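Side-chain contacts in glia-derived nexin (Homo sapiens, PDB 4DY0), which inhibits serine proteases such as thrombin, trypsin and urokinase, binds heparin, and promotes neurite extension by inhibiting thrombin: residues L43-L48 with L162-A167; N221-P226 with V270-P275; I232-A237 with I326-D331; T295-S300 with S318-K323. All coordinates share one frame; numbering follows the deposited sequence.

Contact 1 of 4, residues L43-L48 with L162-A167; sequences LGMLQL and LVLVNA
A single leucine of the strand, L164, supplies the whole apolar meeting with the helix, and it does so with its side chain twisted off a staggered position (chi1 -93°). This is the serpin arrangement in which the large central beta-sheet, here strand 162-170, lies against helix 36-47, the helix that runs beneath it. L164 and L46 slide past one another in opposite directions: CD2 of L46 packs 3.5 Å from CD2 of L164 and 3.8 Å from its CG. L46 can reach across because its CG stands anti to the carbonyl carbon (chi1 -69°), which swings the branch towards the strand although its CB leaves the backbone in another direction. M45 lies along the other branch of L164, CD1, but the separation of the modelled methyls there is too short to be trusted, so the exact fit on that side is doubtful. Side chains of helix 105-115, N111 and F115, cover M45, while V95 of the adjoining strand lies against L164. An alanine in place of L164 would remove both methyl branches and probably leave the L46 methyl facing a gap. Deeper along the two leucines, their CG atoms stand 4.2 Å apart.

Contact 2 of 4, residues N221-P226 with V270-P275; sequences NFIELP and VQVILP
Two aliphatic pairs, I223 with V272 and L225 with L274, join the segments, and each meets tip to tip. The two strands keep their backbones well apart, with the CA atoms of I223 and V272 9.3 Å from each other, so the side chains fill the distance from both sides. In the first pair CD1 of I223 touches CG2 of V272 at 3.9 Å. The isoleucine chain is stretched out to get there, its CG1 anti to the backbone N (chi1 -175°) and CD1 carried on in the same extended line. In the second pair CD2 of L225 lies 3.9 Å from CD1 of L274; both leucines leave the backbone facing the opposing strand and use one methyl each.

This is the interior between two sheets of the serpin fold: strands 219-226 and 232-239 pair in beta-sheet B, and V270-P275 lies on the part of strand 266-284 that belongs to the neighbouring beta-sheet C. The long strand 195-213 pairs with both 219-226 and 266-284, and its F207 packs on I223 and V272 alike.

Polar and aromatic interactions of segment 221-226 are made with other partners. E224 forms a salt bridge through OE1 with R208 and a hydrogen bond through OE2 with S233, and the ring of F222 stacks with W261.

Contact 3 of 4, residues I232-A237 with I326-D331; sequences ISMLIA and IEVSED
M234 reaches I326 and V328 with one methyl group, and its chain can be followed all the way to that tip. CB leaves the backbone pointing towards strand 319-328, though it is still too distant to touch it. CG continues the line, anti to the backbone N (chi1 176°), and the next bond is also extended, so that SD is carried forward between the strands without itself making close contact with either partner. The chain then bends at the sulfur (chi3 -74°), and this turn brings CE up against both residues opposite. There CE meets CD1 of I326 at 3.6 Å, the two side chains running obliquely, and CG2 of V328 at 3.8 Å, where they cross at about a right angle. I362 of strand 358-364 packs on both M234 and I326, while L274 and F277 lie against V328. The contact therefore joins the serpin sheet containing strands 219-226, 232-239 and 358-364 to the far end of strand 319-328, just ahead of the segment leading into the reactive loop. Carbon meets carbon at every point across it, which implies adhesion by dispersion and burial, so the contact itself imposes no directional bond on how the methyl sits.

Contact 4 of 4, residues T295-S300 with S318-K323; sequences TDMFDS and SHILQK. With SO4 (sulfate ion), chain D.
The ammonium nitrogen of K323 is gripped by three acceptors: it donates hydrogen bonds to the backbone oxygens of D147 and N148 and a weak one, 2.9 Å from NZ to O2, to a sulfate ion probably left from crystallisation. The same ion is held by the backbone nitrogen of D147. K323 reaches these partners with an extended chain, its CG anti to the backbone N (chi1 -169°). At the other end of the strand the contact is apolar and converges on a single methyl, CD1 of I320. CE of M297 packs 3.4 Å from it, and the F298 ring presents its edge, with the methyl lying near the ring plane and 3.8 Å from both CE1 and CZ. Both side chains cross I320 at about a right angle. M297 does double duty, since its CG also sits over the centre of one face of the F298 ring, 3.8 Å above the plane, covering that face. The short 3-10 turn carrying these two residues is closed by the bond from F298 N to T295 O, 3.2 Å, and the backbone of M297 is bonded to V317. V42 and L46 of helix 36-47 and L289 of helix 286-291 also pack on I320. Such packing of a connecting turn under the start of a central strand belongs to the serpin fold, at the pole of the body remote from its reactive loop.

The four contacts fall into two pairs on opposite sides of the chain's centre. Contacts 1 and 4 lie 9 Å apart between centres and share a core, with L46 CD1 packed 3.6 Å from M297 SD. Their strands 162-170 and 319-328 are neighbours, joined by a probable hydrogen bond from Q322 NE2 to N166 OD1 (2.7 Å); between such strands serpins insert the reactive loop on inhibition. Contacts 2 and 3, also 9 Å apart between centres, are coupled by probable backbone bonds such as L225 N to M234 O. Strand 319-328 runs from contact 4 to contact 3, whose centres are 31 Å apart, and so connects the two pairs.

Contact 1 of 4, residues L43-L48 with L162-A167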
loop_
_atom_site.group_PDB
_atom_site.type_symbol
_atom_site.label_atom_id
_atom_site.label_comp_id
_atom_site.label_asym_id
_atom_site.label_seq_id
_atom_site.Cartn_x
_atom_site.Cartn_y
_atom_site.Cartn_z
ATOM N N LEU A 43 -0.610 -12.113 2.053
ATOM C CA LEU A 43 -1.269 -13.122 2.872
ATOM C C LEU A 43 -1.681 -14.320 2.012
ATOM O O LEU A 43 -1.598 -15.465 2.452
ATOM C CB LEU A 43 -2.476 -12.534 3.613
ATOM C CG LEU A 43 -2.202 -11.487 4.710
ATOM C CD1 LEU A 43 -3.505 -10.911 5.265
ATOM C CD2 LEU A 43 -1.355 -12.064 5.844
ATOM N N GLY A 44 -2.119 -14.053 0.786
ATOM C CA GLY A 44 -2.444 -15.122 -0.156
ATOM C C GLY A 44 -1.223 -15.971 -0.472
ATOM O O GLY A 44 -1.274 -17.203 -0.430
ATOM N N MET A 45 -0.118 -15.305 -0.785
ATOM C CA MET A 45 1.148 -15.978 -1.019
ATOM C C MET A 45 1.462 -16.964 0.100
ATOM O O MET A 45 1.759 -18.129 -0.156
ATOM C CB MET A 45 2.271 -14.947 -1.155
ATOM C CG MET A 45 2.248 -14.203 -2.486
ATOM S SD MET A 45 2.988 -12.555 -2.434
ATOM C CE MET A 45 4.495 -12.886 -1.533
ATOM N N LEU A 46 1.389 -16.493 1.341
ATOM C CA LEU A 46 1.666 -17.333 2.506
ATOM C C LEU A 46 0.608 -18.417 2.720
ATOM O O LEU A 46 0.905 -19.481 3.255
ATOM C CB LEU A 46 1.783 -16.476 3.770
ATOM C CG LEU A 46 3.001 -15.558 3.856
ATOM C CD1 LEU A 46 2.957 -14.741 5.126
ATOM C CD2 LEU A 46 4.274 -16.374 3.799
ATOM N N GLN A 47 -0.630 -18.149 2.317
ATOM C CA GLN A 47 -1.684 -19.134 2.510
ATOM C C GLN A 47 -1.421 -20.370 1.647
ATOM O O GLN A 47 -1.757 -21.490 2.028
ATOM C CB GLN A 47 -3.054 -18.542 2.194
ATOM C CG GLN A 47 -4.155 -19.097 3.074
ATOM C CD GLN A 47 -5.534 -18.908 2.480
ATOM O OE1 GLN A 47 -5.933 -19.636 1.570
ATOM N NE2 GLN A 47 -6.277 -17.935 3.000
ATOM N N LEU A 48 -0.807 -20.146 0.489
ATOM C CA LEU A 48 -0.444 -21.213 -0.433
ATOM C C LEU A 48 0.449 -22.272 0.206
ATOM O O LEU A 48 0.445 -23.428 -0.219
ATOM C CB LEU A 48 0.268 -20.618 -1.651
ATOM C CG LEU A 48 -0.477 -20.465 -2.984
ATOM C CD1 LEU A 48 -1.989 -20.493 -2.826
ATOM C CD2 LEU A 48 -0.019 -19.193 -3.693
ATOM N N LEU A 162 12.937 -17.643 6.304
ATOM C CA LEU A 162 11.924 -17.172 5.365
ATOM C C LEU A 162 11.605 -15.684 5.535
ATOM O O LEU A 162 11.313 -15.220 6.640
ATOM C CB LEU A 162 10.651 -18.008 5.508
ATOM C CG LEU A 162 9.558 -17.835 4.453
ATOM C CD1 LEU A 162 10.124 -18.054 3.070
ATOM C CD2 LEU A 162 8.427 -18.810 4.717
ATOM N N VAL A 163 11.662 -14.948 4.430
ATOM C CA VAL A 163 11.361 -13.522 4.430
ATOM C C VAL A 163 10.529 -13.151 3.211
ATOM O O VAL A 163 10.925 -13.420 2.081
ATOM C CB VAL A 163 12.648 -12.672 4.417
ATOM C CG1 VAL A 163 12.320 -11.223 4.119
ATOM C CG2 VAL A 163 13.391 -12.801 5.738
ATOM N N LEU A 164 9.377 -12.535 3.446
ATOM C CA LEU A 164 8.513 -12.081 2.363
ATOM C C LEU A 164 8.826 -10.645 1.994
ATOM O O LEU A 164 9.147 -9.835 2.860
ATOM C CB LEU A 164 7.046 -12.169 2.777
ATOM C CG LEU A 164 6.277 -13.437 2.427
ATOM C CD1 LEU A 164 5.889 -13.415 0.961
ATOM C CD2 LEU A 164 7.099 -14.672 2.768
ATOM N N VAL A 165 8.715 -10.325 0.710
ATOM C CA VAL A 165 8.886 -8.951 0.269
ATOM C C VAL A 165 7.805 -8.518 -0.710
ATOM O O VAL A 165 7.525 -9.206 -1.690
ATOM C CB VAL A 165 10.255 -8.731 -0.374
ATOM C CG1 VAL A 165 10.328 -7.341 -0.971
ATOM C CG2 VAL A 165 11.349 -8.921 0.657
ATOM N N ASN A 166 7.197 -7.372 -0.426
ATOM C CA ASN A 166 6.256 -6.734 -1.342
ATOM C C ASN A 166 6.664 -5.290 -1.596
ATOM O O ASN A 166 6.705 -4.482 -0.667
ATOM C CB ASN A 166 4.841 -6.765 -0.774
ATOM C CG ASN A 166 3.863 -5.968 -1.617
ATOM O OD1 ASN A 166 3.126 -5.125 -1.106
ATOM N ND2 ASN A 166 3.863 -6.223 -2.917
ATOM N N ALA A 167 6.968 -4.969 -2.852
ATOM C CA ALA A 167 7.391 -3.620 -3.216
ATOM C C ALA A 167 6.493 -3.044 -4.296
ATOM O O ALA A 167 6.242 -3.690 -5.315
ATOM C CB ALA A 167 8.834 -3.628 -3.679
#

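Contact 2 of 4, residues N221-P226 with V270-P275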
loop_
_atom_site.group_PDB
_atom_site.type_symbol
_atom_site.label_atom_id
_atom_site.label_comp_id
_atom_site.label_asym_id
_atom_site.label_seq_id
_atom_site.Cartn_x
_atom_site.Cartn_y
_atom_site.Cartn_z
ATOM N N ASN A 221 -12.368 17.403 4.413
ATOM C CA ASN A 221 -12.610 17.533 2.978
ATOM C C ASN A 221 -11.851 16.469 2.201
ATOM O O ASN A 221 -10.806 15.998 2.646
ATOM C CB ASN A 221 -12.182 18.918 2.485
ATOM C CG ASN A 221 -12.915 20.047 3.192
ATOM O OD1 ASN A 221 -14.144 20.123 3.167
ATOM N ND2 ASN A 221 -12.158 20.937 3.820
ATOM N N PHE A 222 -12.374 16.095 1.038
ATOM C CA PHE A 222 -11.698 15.115 0.197
ATOM C C PHE A 222 -11.857 15.411 -1.286
ATOM O O PHE A 222 -12.846 16.002 -1.716
ATOM C CB PHE A 222 -12.171 13.692 0.518
ATOM C CG PHE A 222 -13.661 13.557 0.624
ATOM C CD1 PHE A 222 -14.418 13.218 -0.486
ATOM C CD2 PHE A 222 -14.303 13.772 1.832
ATOM C CE1 PHE A 222 -15.787 13.098 -0.395
ATOM C CE2 PHE A 222 -15.674 13.650 1.934
ATOM C CZ PHE A 222 -16.420 13.315 0.818
ATOM N N ILE A 223 -10.874 14.988 -2.068
ATOM C CA ILE A 223 -10.871 15.267 -3.489
ATOM C C ILE A 223 -10.345 14.078 -4.287
ATOM O O ILE A 223 -9.509 13.312 -3.804
ATOM C CB ILE A 223 -10.034 16.524 -3.800
ATOM C CG1 ILE A 223 -10.129 16.879 -5.287
ATOM C CG2 ILE A 223 -8.592 16.323 -3.370
ATOM C CD1 ILE A 223 -9.696 18.302 -5.591
ATOM N N GLU A 224 -10.850 13.925 -5.508
ATOM C CA GLU A 224 -10.357 12.901 -6.421
ATOM C C GLU A 224 -9.575 13.515 -7.584
ATOM O O GLU A 224 -10.066 14.402 -8.281
ATOM C CB GLU A 224 -11.510 12.056 -6.956
ATOM C CG GLU A 224 -11.054 10.886 -7.815
ATOM C CD GLU A 224 -12.211 10.133 -8.443
ATOM O OE1 GLU A 224 -13.159 10.791 -8.930
ATOM O OE2 GLU A 224 -12.170 8.884 -8.453
ATOM N N LEU A 225 -8.351 13.044 -7.778
ATOM C CA LEU A 225 -7.527 13.489 -8.889
ATOM C C LEU A 225 -7.253 12.296 -9.786
ATOM O O LEU A 225 -6.432 11.445 -9.455
ATOM C CB LEU A 225 -6.206 14.055 -8.380
ATOM C CG LEU A 225 -6.227 15.286 -7.479
ATOM C CD1 LEU A 225 -7.137 15.069 -6.292
ATOM C CD2 LEU A 225 -4.817 15.564 -7.014
ATOM N N PRO A 226 -7.954 12.218 -10.923
ATOM C CA PRO A 226 -7.797 11.069 -11.815
ATOM C C PRO A 226 -6.496 11.099 -12.620
ATOM O O PRO A 226 -5.992 12.176 -12.954
ATOM C CB PRO A 226 -9.001 11.190 -12.752
ATOM C CG PRO A 226 -9.340 12.642 -12.746
ATOM C CD PRO A 226 -9.004 13.147 -11.377
ATOM N N VAL A 270 -12.240 24.032 -8.891
ATOM C CA VAL A 270 -11.476 24.188 -7.654
ATOM C C VAL A 270 -10.026 24.595 -7.886
ATOM O O VAL A 270 -9.381 24.109 -8.813
ATOM C CB VAL A 270 -11.440 22.876 -6.850
ATOM C CG1 VAL A 270 -11.125 23.165 -5.392
ATOM C CG2 VAL A 270 -12.753 22.130 -6.978
ATOM N N GLN A 271 -9.520 25.484 -7.033
ATOM C CA GLN A 271 -8.088 25.764 -6.982
ATOM C C GLN A 271 -7.399 24.717 -6.114
ATOM O O GLN A 271 -7.529 24.734 -4.889
ATOM C CB GLN A 271 -7.822 27.162 -6.422
ATOM C CG GLN A 271 -7.481 28.209 -7.475
ATOM C CD GLN A 271 -6.079 28.041 -8.039
ATOM O OE1 GLN A 271 -5.685 28.746 -8.966
ATOM N NE2 GLN A 271 -5.318 27.107 -7.477
ATOM N N VAL A 272 -6.678 23.802 -6.751
ATOM C CA VAL A 272 -5.984 22.738 -6.035
ATOM C C VAL A 272 -4.540 23.124 -5.762
ATOM O O VAL A 272 -3.838 23.600 -6.649
ATOM C CB VAL A 272 -5.995 21.414 -6.822
ATOM C CG1 VAL A 272 -5.289 20.323 -6.030
ATOM C CG2 VAL A 272 -7.426 21.001 -7.148
ATOM N N ILE A 273 -4.106 22.928 -4.524
ATOM C CA ILE A 273 -2.726 23.197 -4.151
ATOM C C ILE A 273 -2.195 22.015 -3.345
ATOM O O ILE A 273 -2.725 21.678 -2.285
ATOM C CB ILE A 273 -2.603 24.533 -3.408
ATOM C CG1 ILE A 273 -2.966 25.676 -4.361
ATOM C CG2 ILE A 273 -1.195 24.728 -2.849
ATOM C CD1 ILE A 273 -2.480 27.027 -3.917
ATOM N N LEU A 274 -1.153 21.386 -3.877
ATOM C CA LEU A 274 -0.750 20.043 -3.476
ATOM C C LEU A 274 0.773 19.965 -3.428
ATOM O O LEU A 274 1.442 20.407 -4.360
ATOM C CB LEU A 274 -1.265 19.055 -4.525
ATOM C CG LEU A 274 -1.487 17.579 -4.216
ATOM C CD1 LEU A 274 -1.420 16.793 -5.508
ATOM C CD2 LEU A 274 -0.465 17.056 -3.235
ATOM N N PRO A 275 1.336 19.414 -2.342
ATOM C CA PRO A 275 2.783 19.274 -2.313
ATOM C C PRO A 275 3.293 18.450 -3.487
ATOM O O PRO A 275 2.729 17.399 -3.812
ATOM C CB PRO A 275 3.032 18.521 -1.008
ATOM C CG PRO A 275 1.904 18.926 -0.140
ATOM C CD PRO A 275 0.722 19.022 -1.064
#

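Contact 3 of 4, residues I232-A237 with I326-D331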
loop_
_atom_site.group_PDB
_atom_site.type_symbol
_atom_site.label_atom_id
_atom_site.label_comp_id
_atom_site.label_asym_id
_atom_site.label_seq_id
_atom_site.Cartn_x
_atom_site.Cartn_y
_atom_site.Cartn_z
ATOM N N ILE A 232 -7.178 4.650 -12.778
ATOM C CA ILE A 232 -6.571 4.882 -11.474
ATOM C C ILE A 232 -6.720 6.341 -11.056
ATOM O O ILE A 232 -6.624 7.245 -11.882
ATOM C CB ILE A 232 -5.075 4.504 -11.476
ATOM C CG1 ILE A 232 -4.899 3.042 -11.896
ATOM C CG2 ILE A 232 -4.459 4.765 -10.103
ATOM C CD1 ILE A 232 -3.457 2.604 -12.016
ATOM N N SER A 233 -6.956 6.570 -9.772
ATOM C CA SER A 233 -7.083 7.934 -9.276
ATOM C C SER A 233 -6.534 8.068 -7.864
ATOM O O SER A 233 -6.493 7.105 -7.102
ATOM C CB SER A 233 -8.539 8.402 -9.334
ATOM O OG SER A 233 -9.377 7.523 -8.609
ATOM N N MET A 234 -6.091 9.270 -7.531
ATOM C CA MET A 234 -5.663 9.560 -6.181
ATOM C C MET A 234 -6.823 10.183 -5.413
ATOM O O MET A 234 -7.568 11.005 -5.951
ATOM C CB MET A 234 -4.473 10.516 -6.187
ATOM C CG MET A 234 -4.042 10.940 -4.788
ATOM S SD MET A 234 -2.606 12.026 -4.769
ATOM C CE MET A 234 -1.297 10.867 -5.156
ATOM N N LEU A 235 -6.976 9.777 -4.158
ATOM C CA LEU A 235 -7.947 10.391 -3.269
ATOM C C LEU A 235 -7.191 11.038 -2.121
ATOM O O LEU A 235 -6.238 10.462 -1.597
ATOM C CB LEU A 235 -8.930 9.349 -2.739
ATOM C CG LEU A 235 -10.096 8.960 -3.656
ATOM C CD1 LEU A 235 -9.651 8.810 -5.094
ATOM C CD2 LEU A 235 -10.739 7.675 -3.165
ATOM N N ILE A 236 -7.606 12.244 -1.745
ATOM C CA ILE A 236 -6.941 12.976 -0.671
ATOM C C ILE A 236 -7.957 13.517 0.322
ATOM O O ILE A 236 -8.989 14.075 -0.067
ATOM C CB ILE A 236 -6.113 14.153 -1.212
ATOM C CG1 ILE A 236 -5.098 13.660 -2.241
ATOM C CG2 ILE A 236 -5.420 14.891 -0.068
ATOM C CD1 ILE A 236 -4.087 14.705 -2.647
ATOM N N ALA A 237 -7.664 13.338 1.606
ATOM C CA ALA A 237 -8.526 13.852 2.660
ATOM C C ALA A 237 -7.697 14.496 3.766
ATOM O O ALA A 237 -6.635 13.989 4.143
ATOM C CB ALA A 237 -9.396 12.741 3.226
ATOM N N ILE A 326 5.596 6.429 -4.039
ATOM C CA ILE A 326 4.840 7.148 -5.052
ATOM C C ILE A 326 5.397 8.557 -5.226
ATOM O O ILE A 326 5.677 9.249 -4.251
ATOM C CB ILE A 326 3.340 7.229 -4.690
ATOM C CG1 ILE A 326 2.570 7.980 -5.779
ATOM C CG2 ILE A 326 3.153 7.907 -3.343
ATOM C CD1 ILE A 326 1.116 8.218 -5.446
ATOM N N GLU A 327 5.579 8.974 -6.473
ATOM C CA GLU A 327 5.983 10.343 -6.740
ATOM C C GLU A 327 4.793 11.179 -7.191
ATOM O O GLU A 327 4.001 10.757 -8.034
ATOM C CB GLU A 327 7.097 10.411 -7.784
ATOM C CG GLU A 327 7.459 11.847 -8.145
ATOM C CD GLU A 327 8.609 11.950 -9.128
ATOM O OE1 GLU A 327 8.970 13.089 -9.495
ATOM O OE2 GLU A 327 9.153 10.899 -9.529
ATOM N N VAL A 328 4.664 12.365 -6.613
ATOM C CA VAL A 328 3.622 13.291 -7.010
ATOM C C VAL A 328 4.262 14.489 -7.700
ATOM O O VAL A 328 4.996 15.252 -7.071
ATOM C CB VAL A 328 2.801 13.746 -5.794
ATOM C CG1 VAL A 328 1.751 14.756 -6.209
ATOM C CG2 VAL A 328 2.153 12.541 -5.131
ATOM N N SER A 329 3.992 14.642 -8.994
ATOM C CA SER A 329 4.636 15.684 -9.794
ATOM C C SER A 329 3.657 16.393 -10.729
ATOM O O SER A 329 2.449 16.150 -10.675
ATOM C CB SER A 329 5.788 15.087 -10.600
ATOM O OG SER A 329 6.612 16.100 -11.147
ATOM N N GLU A 330 4.190 17.261 -11.589
ATOM C CA GLU A 330 3.385 18.038 -12.531
ATOM C C GLU A 330 2.835 17.193 -13.680
ATOM O O GLU A 330 1.716 17.417 -14.149
ATOM C CB GLU A 330 4.207 19.190 -13.129
ATOM C CG GLU A 330 4.487 20.352 -12.189
ATOM C CD GLU A 330 5.809 20.223 -11.455
ATOM O OE1 GLU A 330 6.392 19.118 -11.448
ATOM O OE2 GLU A 330 6.266 21.233 -10.879
ATOM N N ASP A 331 3.633 16.228 -14.127
ATOM C CA ASP A 331 3.398 15.530 -15.396
ATOM C C ASP A 331 1.989 14.964 -15.584
ATOM O O ASP A 331 1.478 14.223 -14.741
ATOM C CB ASP A 331 4.447 14.428 -15.598
ATOM C CG ASP A 331 5.871 14.921 -15.364
ATOM O OD1 ASP A 331 6.757 14.589 -16.178
ATOM O OD2 ASP A 331 6.108 15.637 -14.367
#

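Contact 4 of 4, residues T295-S300 with S318-K323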
loop_
_atom_site.group_PDB
_atom_site.type_symbol
_atom_site.label_atom_id
_atom_site.label_comp_id
_atom_site.label_asym_id
_atom_site.label_seq_id
_atom_site.Cartn_x
_atom_site.Cartn_y
_atom_site.Cartn_z
ATOM N N THR A 295 -0.702 -15.422 14.308
ATOM C CA THR A 295 0.447 -15.519 15.214
ATOM C C THR A 295 1.394 -16.688 14.929
ATOM O O THR A 295 2.613 -16.547 15.048
ATOM C CB THR A 295 -0.011 -15.625 16.684
ATOM O OG1 THR A 295 -0.988 -16.667 16.801
ATOM C CG2 THR A 295 -0.621 -14.314 17.147
ATOM N N ASP A 296 0.835 -17.837 14.562
ATOM C CA ASP A 296 1.629 -19.054 14.395
ATOM C C ASP A 296 2.792 -18.911 13.408
ATOM O O ASP A 296 3.925 -19.265 13.723
ATOM C CB ASP A 296 0.741 -20.229 13.988
ATOM C CG ASP A 296 -0.177 -20.686 15.107
ATOM O OD1 ASP A 296 -0.225 -20.020 16.167
ATOM O OD2 ASP A 296 -0.851 -21.719 14.925
ATOM N N MET A 297 2.510 -18.392 12.218
ATOM C CA MET A 297 3.523 -18.315 11.167
ATOM C C MET A 297 4.795 -17.583 11.593
ATOM O O MET A 297 5.840 -17.740 10.968
ATOM C CB MET A 297 2.950 -17.670 9.905
ATOM C CG MET A 297 2.735 -16.167 9.992
ATOM S SD MET A 297 1.913 -15.565 8.501
ATOM C CE MET A 297 2.148 -13.800 8.675
ATOM N N PHE A 298 4.705 -16.788 12.655
ATOM C CA PHE A 298 5.860 -16.034 13.134
ATOM C C PHE A 298 6.576 -16.761 14.260
ATOM O O PHE A 298 7.656 -16.355 14.679
ATOM C CB PHE A 298 5.442 -14.640 13.608
ATOM C CG PHE A 298 4.796 -13.812 12.541
ATOM C CD1 PHE A 298 5.517 -13.404 11.432
ATOM C CD2 PHE A 298 3.468 -13.435 12.650
ATOM C CE1 PHE A 298 4.924 -12.638 10.443
ATOM C CE2 PHE A 298 2.867 -12.668 11.665
ATOM C CZ PHE A 298 3.597 -12.270 10.560
ATOM N N ASP A 299 5.971 -17.835 14.751
ATOM C CA ASP A 299 6.530 -18.557 15.886
ATOM C C ASP A 299 7.378 -19.729 15.419
ATOM O O ASP A 299 6.961 -20.519 14.575
ATOM C CB ASP A 299 5.422 -19.027 16.830
ATOM C CG ASP A 299 5.964 -19.707 18.074
ATOM O OD1 ASP A 299 6.403 -20.875 17.985
ATOM O OD2 ASP A 299 5.933 -19.073 19.148
ATOM N N SER A 300 8.569 -19.835 15.991
ATOM C CA SER A 300 9.540 -20.846 15.594
ATOM C C SER A 300 9.004 -22.276 15.708
ATOM O O SER A 300 9.286 -23.121 14.860
ATOM C CB SER A 300 10.809 -20.687 16.427
ATOM N N SER A 318 10.156 -14.800 9.317
ATOM C CA SER A 318 10.922 -13.904 10.174
ATOM C C SER A 318 10.445 -12.463 10.026
ATOM O O SER A 318 10.337 -11.732 11.009
ATOM C CB SER A 318 12.420 -14.003 9.859
ATOM O OG SER A 318 12.947 -15.270 10.223
ATOM N N HIS A 319 10.163 -12.065 8.791
ATOM C CA HIS A 319 9.734 -10.708 8.485
ATOM C C HIS A 319 8.907 -10.707 7.212
ATOM O O HIS A 319 9.139 -11.514 6.307
ATOM C CB HIS A 319 10.937 -9.786 8.274
ATOM C CG HIS A 319 11.818 -9.649 9.475
ATOM N ND1 HIS A 319 11.406 -9.029 10.635
ATOM C CD2 HIS A 319 13.096 -10.040 9.691
ATOM C CE1 HIS A 319 12.388 -9.054 11.517
ATOM N NE2 HIS A 319 13.425 -9.662 10.970
ATOM N N ILE A 320 7.939 -9.798 7.155
ATOM C CA ILE A 320 7.187 -9.534 5.940
ATOM C C ILE A 320 7.354 -8.058 5.633
ATOM O O ILE A 320 6.706 -7.213 6.250
ATOM C CB ILE A 320 5.692 -9.851 6.112
ATOM C CG1 ILE A 320 5.499 -11.326 6.477
ATOM C CG2 ILE A 320 4.930 -9.514 4.837
ATOM C CD1 ILE A 320 4.070 -11.688 6.850
ATOM N N LEU A 321 8.242 -7.752 4.693
ATOM C CA LEU A 321 8.619 -6.371 4.409
ATOM C C LEU A 321 7.883 -5.794 3.213
ATOM O O LEU A 321 7.900 -6.363 2.120
ATOM C CB LEU A 321 10.122 -6.272 4.169
ATOM C CG LEU A 321 10.986 -6.883 5.269
ATOM C CD1 LEU A 321 12.429 -6.975 4.811
ATOM C CD2 LEU A 321 10.871 -6.079 6.554
ATOM N N GLN A 322 7.236 -4.656 3.431
ATOM C CA GLN A 322 6.592 -3.926 2.353
ATOM C C GLN A 322 7.201 -2.537 2.226
ATOM O O GLN A 322 7.356 -1.823 3.218
ATOM C CB GLN A 322 5.089 -3.807 2.596
ATOM C CG GLN A 322 4.370 -2.998 1.529
ATOM C CD GLN A 322 2.869 -2.980 1.725
ATOM O OE1 GLN A 322 2.334 -2.147 2.464
ATOM N NE2 GLN A 322 2.174 -3.901 1.056
ATOM N N LYS A 323 7.555 -2.164 1.001
ATOM C CA LYS A 323 8.024 -0.816 0.728
ATOM C C LYS A 323 7.179 -0.206 -0.378
ATOM O O LYS A 323 7.003 -0.800 -1.439
ATOM C CB LYS A 323 9.498 -0.823 0.339
ATOM C CG LYS A 323 10.133 0.556 0.304
ATOM C CD LYS A 323 11.632 0.470 0.551
ATOM C CE LYS A 323 12.285 1.842 0.492
ATOM N NZ LYS A 323 13.685 1.789 0.992
HETATM S S SO4 D . 14.958 3.807 -2.087
HETATM O O1 SO4 D . 15.300 5.219 -2.372
HETATM O O2 SO4 D . 13.843 3.759 -1.114
HETATM O O3 SO4 D . 14.545 3.140 -3.342
HETATM O O4 SO4 D . 16.138 3.119 -1.512
#